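Local coordinates for protein activating signal cointegrator 1 complex subunit 2 (Homo sapiens, PDB 6YXQ) that binds K63-linked polyubiquitin chains and recruits ASCC3 and ALKBH3 to sites of DNA damage, and also helps rescue stalled ribosomes, at residues L269-L283 with L323-C335. Numbering follows the deposited sequence.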
loop_
_atom_site.group_PDB
_atom_site.type_symbol
_atom_site.label_atom_id
_atom_site.label_comp_id
_atom_site.label_asym_id
_atom_site.label_seq_id
_atom_site.Cartn_x
_atom_site.Cartn_y
_atom_site.Cartn_z
ATOM N N LEU B 269 -0.702 -6.292 19.753
ATOM C CA LEU B 269 -1.780 -7.039 20.400
ATOM C C LEU B 269 -2.086 -8.359 19.698
ATOM O O LEU B 269 -2.773 -9.209 20.277
ATOM C CB LEU B 269 -3.059 -6.198 20.462
ATOM C CG LEU B 269 -3.196 -5.149 21.564
ATOM C CD1 LEU B 269 -4.429 -4.318 21.310
ATOM C CD2 LEU B 269 -3.271 -5.785 22.938
ATOM N N ALA B 270 -1.597 -8.547 18.471
ATOM C CA ALA B 270 -1.866 -9.767 17.726
ATOM C C ALA B 270 -1.061 -10.949 18.245
ATOM O O ALA B 270 -1.416 -12.100 17.957
ATOM C CB ALA B 270 -1.566 -9.533 16.246
ATOM N N CYS B 271 -0.017 -10.680 19.043
ATOM C CA CYS B 271 1.015 -11.675 19.336
ATOM C C CYS B 271 0.448 -12.909 20.019
ATOM O O CYS B 271 0.861 -14.037 19.720
ATOM C CB CYS B 271 2.107 -11.059 20.213
ATOM S SG CYS B 271 3.208 -9.910 19.398
ATOM N N GLN B 272 -0.476 -12.718 20.962
ATOM C CA GLN B 272 -1.049 -13.871 21.642
ATOM C C GLN B 272 -1.767 -14.775 20.654
ATOM O O GLN B 272 -1.612 -16.003 20.702
ATOM C CB GLN B 272 -1.989 -13.424 22.757
ATOM C CG GLN B 272 -2.546 -14.582 23.568
ATOM C CD GLN B 272 -1.468 -15.401 24.272
ATOM O OE1 GLN B 272 -1.086 -16.479 23.807
ATOM N NE2 GLN B 272 -0.983 -14.896 25.404
ATOM N N THR B 273 -2.528 -14.187 19.728
ATOM C CA THR B 273 -3.109 -14.983 18.652
ATOM C C THR B 273 -2.041 -15.820 17.963
ATOM O O THR B 273 -2.246 -17.013 17.711
ATOM C CB THR B 273 -3.819 -14.074 17.647
ATOM O OG1 THR B 273 -4.669 -13.162 18.353
ATOM C CG2 THR B 273 -4.648 -14.897 16.671
ATOM N N PHE B 274 -0.874 -15.222 17.698
ATOM C CA PHE B 274 0.239 -15.969 17.119
ATOM C C PHE B 274 0.697 -17.082 18.052
ATOM O O PHE B 274 0.864 -18.233 17.634
ATOM C CB PHE B 274 1.407 -15.032 16.812
ATOM C CG PHE B 274 1.330 -14.370 15.467
ATOM C CD1 PHE B 274 0.494 -13.285 15.259
ATOM C CD2 PHE B 274 2.118 -14.810 14.419
ATOM C CE1 PHE B 274 0.432 -12.663 14.025
ATOM C CE2 PHE B 274 2.055 -14.192 13.178
ATOM C CZ PHE B 274 1.212 -13.116 12.981
ATOM N N GLN B 275 0.903 -16.760 19.328
ATOM C CA GLN B 275 1.493 -17.753 20.214
ATOM C C GLN B 275 0.521 -18.880 20.531
ATOM O O GLN B 275 0.957 -19.984 20.868
ATOM C CB GLN B 275 1.997 -17.084 21.493
ATOM C CG GLN B 275 2.799 -18.009 22.398
ATOM C CD GLN B 275 3.911 -18.748 21.678
ATOM O OE1 GLN B 275 4.528 -18.226 20.751
ATOM N NE2 GLN B 275 4.175 -19.976 22.109
ATOM N N LYS B 276 -0.783 -18.633 20.406
ATOM C CA LYS B 276 -1.758 -19.711 20.519
ATOM C C LYS B 276 -1.450 -20.838 19.540
ATOM O O LYS B 276 -1.807 -21.996 19.788
ATOM C CB LYS B 276 -3.165 -19.150 20.294
ATOM C CG LYS B 276 -4.146 -20.086 19.617
ATOM C CD LYS B 276 -5.563 -19.550 19.732
ATOM C CE LYS B 276 -6.542 -20.386 18.933
ATOM N NZ LYS B 276 -7.939 -19.962 19.201
ATOM N N HIS B 277 -0.762 -20.526 18.441
ATOM C CA HIS B 277 -0.394 -21.518 17.439
ATOM C C HIS B 277 1.065 -21.943 17.558
ATOM O O HIS B 277 1.667 -22.364 16.565
ATOM C CB HIS B 277 -0.684 -20.990 16.035
ATOM C CG HIS B 277 -2.145 -20.908 15.705
ATOM N ND1 HIS B 277 -2.776 -21.825 14.893
ATOM C CD2 HIS B 277 -3.095 -20.018 16.076
ATOM C CE1 HIS B 277 -4.052 -21.502 14.775
ATOM N NE2 HIS B 277 -4.270 -20.408 15.483
ATOM N N ASP B 278 1.643 -21.833 18.756
ATOM C CA ASP B 278 2.997 -22.311 19.040
ATOM C C ASP B 278 4.025 -21.667 18.107
ATOM O O ASP B 278 4.882 -22.339 17.530
ATOM C CB ASP B 278 3.056 -23.840 18.963
ATOM C CG ASP B 278 4.271 -24.419 19.670
ATOM O OD1 ASP B 278 4.828 -23.740 20.565
ATOM O OD2 ASP B 278 4.667 -25.556 19.325
ATOM N N PHE B 279 3.946 -20.339 17.976
ATOM C CA PHE B 279 4.726 -19.654 16.946
ATOM C C PHE B 279 6.201 -19.535 17.318
ATOM O O PHE B 279 7.073 -19.759 16.468
ATOM C CB PHE B 279 4.138 -18.270 16.665
ATOM C CG PHE B 279 4.498 -17.727 15.313
ATOM C CD1 PHE B 279 3.766 -18.082 14.194
ATOM C CD2 PHE B 279 5.574 -16.871 15.158
ATOM C CE1 PHE B 279 4.099 -17.589 12.941
ATOM C CE2 PHE B 279 5.916 -16.374 13.908
ATOM C CZ PHE B 279 5.176 -16.737 12.797
ATOM N N CYS B 280 6.496 -19.174 18.573
ATOM C CA CYS B 280 7.886 -19.038 19.010
ATOM C C CYS B 280 8.699 -20.290 18.724
ATOM O O CYS B 280 9.841 -20.200 18.258
ATOM C CB CYS B 280 7.951 -18.714 20.503
ATOM S SG CYS B 280 7.475 -17.048 20.953
ATOM N N TYR B 281 8.140 -21.468 19.020
ATOM C CA TYR B 281 8.871 -22.697 18.736
ATOM C C TYR B 281 8.953 -22.953 17.237
ATOM O O TYR B 281 9.992 -23.400 16.730
ATOM C CB TYR B 281 8.224 -23.895 19.434
ATOM C CG TYR B 281 8.801 -25.212 18.958
ATOM C CD1 TYR B 281 10.113 -25.560 19.254
ATOM C CD2 TYR B 281 8.053 -26.085 18.179
ATOM C CE1 TYR B 281 10.660 -26.748 18.805
ATOM C CE2 TYR B 281 8.592 -27.280 17.725
ATOM C CZ TYR B 281 9.895 -27.604 18.041
ATOM O OH TYR B 281 10.437 -28.787 17.593
ATOM N N ARG B 282 7.871 -22.676 16.509
ATOM C CA ARG B 282 7.862 -22.981 15.084
ATOM C C ARG B 282 8.924 -22.181 14.344
ATOM O O ARG B 282 9.636 -22.721 13.489
ATOM C CB ARG B 282 6.475 -22.729 14.501
ATOM C CG ARG B 282 5.530 -23.920 14.644
ATOM C CD ARG B 282 6.051 -25.130 13.895
ATOM N NE ARG B 282 5.857 -25.016 12.450
ATOM C CZ ARG B 282 4.712 -25.278 11.825
ATOM N NH1 ARG B 282 3.647 -25.666 12.518
ATOM N NH2 ARG B 282 4.629 -25.151 10.505
ATOM N N LEU B 283 9.091 -20.906 14.694
ATOM C CA LEU B 283 10.099 -20.122 13.995
ATOM C C LEU B 283 11.496 -20.436 14.497
ATOM O O LEU B 283 12.449 -20.367 13.719
ATOM C CB LEU B 283 9.797 -18.622 14.095
ATOM C CG LEU B 283 10.204 -17.746 15.272
ATOM C CD1 LEU B 283 11.614 -17.228 15.113
ATOM C CD2 LEU B 283 9.237 -16.586 15.344
ATOM N N LEU B 323 13.129 -12.445 11.973
ATOM C CA LEU B 323 12.564 -13.588 12.683
ATOM C C LEU B 323 12.805 -13.465 14.180
ATOM O O LEU B 323 11.889 -13.664 14.991
ATOM C CB LEU B 323 13.158 -14.896 12.154
ATOM C CG LEU B 323 12.429 -15.644 11.034
ATOM C CD1 LEU B 323 13.370 -16.606 10.320
ATOM C CD2 LEU B 323 11.251 -16.402 11.594
HETATM N N MSE B 324 14.031 -13.126 14.565
HETATM C CA MSE B 324 14.317 -13.000 15.993
HETATM C C MSE B 324 13.574 -11.832 16.635
HETATM O O MSE B 324 13.161 -11.902 17.800
HETATM C CB MSE B 324 15.812 -12.851 16.237
HETATM C CG MSE B 324 16.521 -14.172 16.370
HETATM SE SE MSE B 324 17.569 -14.517 14.817
HETATM C CE MSE B 324 19.142 -13.496 15.331
ATOM N N GLU B 325 13.407 -10.751 15.871
ATOM C CA GLU B 325 12.635 -9.623 16.378
ATOM C C GLU B 325 11.176 -10.012 16.589
ATOM O O GLU B 325 10.559 -9.613 17.583
ATOM C CB GLU B 325 12.765 -8.433 15.429
ATOM C CG GLU B 325 14.191 -7.910 15.352
ATOM C CD GLU B 325 14.357 -6.721 14.426
ATOM O OE1 GLU B 325 13.638 -6.650 13.405
ATOM O OE2 GLU B 325 15.217 -5.863 14.722
ATOM N N ILE B 326 10.613 -10.804 15.674
ATOM C CA ILE B 326 9.264 -11.328 15.870
ATOM C C ILE B 326 9.196 -12.139 17.159
ATOM O O ILE B 326 8.291 -11.956 17.993
ATOM C CB ILE B 326 8.841 -12.166 14.648
ATOM C CG1 ILE B 326 8.659 -11.269 13.428
ATOM C CG2 ILE B 326 7.560 -12.927 14.924
ATOM C CD1 ILE B 326 8.542 -12.026 12.134
ATOM N N PHE B 327 10.150 -13.068 17.323
ATOM C CA PHE B 327 10.215 -13.897 18.525
ATOM C C PHE B 327 10.194 -13.039 19.781
ATOM O O PHE B 327 9.404 -13.278 20.707
ATOM C CB PHE B 327 11.475 -14.763 18.491
ATOM C CG PHE B 327 11.565 -15.773 19.612
ATOM C CD1 PHE B 327 12.022 -15.404 20.874
ATOM C CD2 PHE B 327 11.223 -17.100 19.393
ATOM C CE1 PHE B 327 12.116 -16.332 21.900
ATOM C CE2 PHE B 327 11.322 -18.038 20.414
ATOM C CZ PHE B 327 11.765 -17.656 21.668
ATOM N N HIS B 328 11.054 -12.023 19.825
ATOM C CA HIS B 328 11.128 -11.216 21.035
ATOM C C HIS B 328 9.879 -10.369 21.235
ATOM O O HIS B 328 9.471 -10.145 22.378
ATOM C CB HIS B 328 12.361 -10.326 21.024
ATOM C CG HIS B 328 12.558 -9.598 22.311
ATOM N ND1 HIS B 328 12.278 -8.258 22.457
ATOM C CD2 HIS B 328 12.964 -10.034 23.526
ATOM C CE1 HIS B 328 12.521 -7.896 23.705
ATOM N NE2 HIS B 328 12.938 -8.954 24.375
ATOM N N ILE B 329 9.266 -9.880 20.153
ATOM C CA ILE B 329 8.044 -9.091 20.293
ATOM C C ILE B 329 6.957 -9.930 20.955
ATOM O O ILE B 329 6.278 -9.479 21.890
ATOM C CB ILE B 329 7.593 -8.549 18.924
ATOM C CG1 ILE B 329 8.522 -7.437 18.450
ATOM C CG2 ILE B 329 6.179 -8.017 18.985
ATOM C CD1 ILE B 329 8.279 -7.029 17.015
ATOM N N ILE B 330 6.809 -11.180 20.502
ATOM C CA ILE B 330 5.794 -12.064 21.077
ATOM C C ILE B 330 6.110 -12.369 22.538
ATOM O O ILE B 330 5.234 -12.298 23.419
ATOM C CB ILE B 330 5.678 -13.360 20.258
ATOM C CG1 ILE B 330 5.287 -13.058 18.816
ATOM C CG2 ILE B 330 4.662 -14.273 20.894
ATOM C CD1 ILE B 330 5.276 -14.271 17.936
ATOM N N LEU B 331 7.364 -12.748 22.809
ATOM C CA LEU B 331 7.779 -13.040 24.175
ATOM C C LEU B 331 7.464 -11.875 25.105
ATOM O O LEU B 331 6.845 -12.052 26.161
ATOM C CB LEU B 331 9.273 -13.360 24.200
ATOM C CG LEU B 331 9.824 -13.886 25.523
ATOM C CD1 LEU B 331 9.291 -15.289 25.800
ATOM C CD2 LEU B 331 11.341 -13.869 25.522
ATOM N N ASN B 332 7.889 -10.668 24.720
ATOM C CA ASN B 332 7.652 -9.491 25.545
ATOM C C ASN B 332 6.164 -9.276 25.773
ATOM O O ASN B 332 5.719 -9.130 26.920
ATOM C CB ASN B 332 8.277 -8.259 24.898
ATOM C CG ASN B 332 8.074 -7.007 25.726
ATOM O OD1 ASN B 332 8.762 -6.792 26.725
ATOM N ND2 ASN B 332 7.117 -6.181 25.324
ATOM N N GLN B 333 5.377 -9.301 24.690
ATOM C CA GLN B 333 3.963 -8.959 24.793
ATOM C C GLN B 333 3.215 -9.911 25.717
ATOM O O GLN B 333 2.354 -9.479 26.491
ATOM C CB GLN B 333 3.317 -8.945 23.407
ATOM C CG GLN B 333 1.862 -8.502 23.410
ATOM C CD GLN B 333 1.702 -6.998 23.551
ATOM O OE1 GLN B 333 2.622 -6.233 23.261
ATOM N NE2 GLN B 333 0.525 -6.567 23.998
ATOM N N ILE B 334 3.525 -11.210 25.671
ATOM C CA ILE B 334 2.719 -12.154 26.446
ATOM C C ILE B 334 3.348 -12.575 27.772
ATOM O O ILE B 334 2.674 -13.255 28.564
ATOM C CB ILE B 334 2.366 -13.404 25.616
ATOM C CG1 ILE B 334 3.585 -14.301 25.463
ATOM C CG2 ILE B 334 1.830 -12.988 24.270
ATOM C CD1 ILE B 334 3.452 -15.284 24.347
ATOM N N CYS B 335 4.596 -12.189 28.053
ATOM C CA CYS B 335 5.202 -12.543 29.333
ATOM C C CYS B 335 5.831 -11.342 30.016
ATOM O O CYS B 335 5.557 -11.065 31.188
ATOM C CB CYS B 335 6.286 -13.605 29.152
ATOM S SG CYS B 335 5.732 -15.163 28.509
#
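Q275 OE1 receives the backbone N-H of C280 at 3.1 Å, nearly straight (165°) and on a lone pair in the carbonyl plane, while the CB of the same glutamine rests 3.9 Å from I330 CG2. This bond bridges the type I turn Q275-D278 between the short helix 271-275 and helix 279-300, a corner that packs on helix 306-340 in the largely helical N-terminal part of ASCC2, the piece crystallised with ASCC3. Segment 279-283 runs nearly antiparallel to 323-335 (161°), whereas 271-275 crosses it steeply. I330 fits knob-into-hole among C271, Q275, F279 and C280: its CG1 meets C271 SG, and its CD1 reaches F279 CD2 at 3.8 Å. Beyond Q275, with CG1 between the backbone N and the carbonyl carbon (chi1 74°), I334 sets CD1 against Q275 CG, while its CG2 meets Q272 NE2 at 3.6 Å. C280 SG lies over one face of the F327 ring, 4.2 Å from its centroid, a sulfur-aromatic contact, and C280 O meets that ring at its edge. Y371 and F367 of helix 365-374 add edge-to-face contacts to F327. Farther along, L283 and L323 lie alongside each other, pointing opposite ways, with L283 CD1 3.6 Å from L323 CD2.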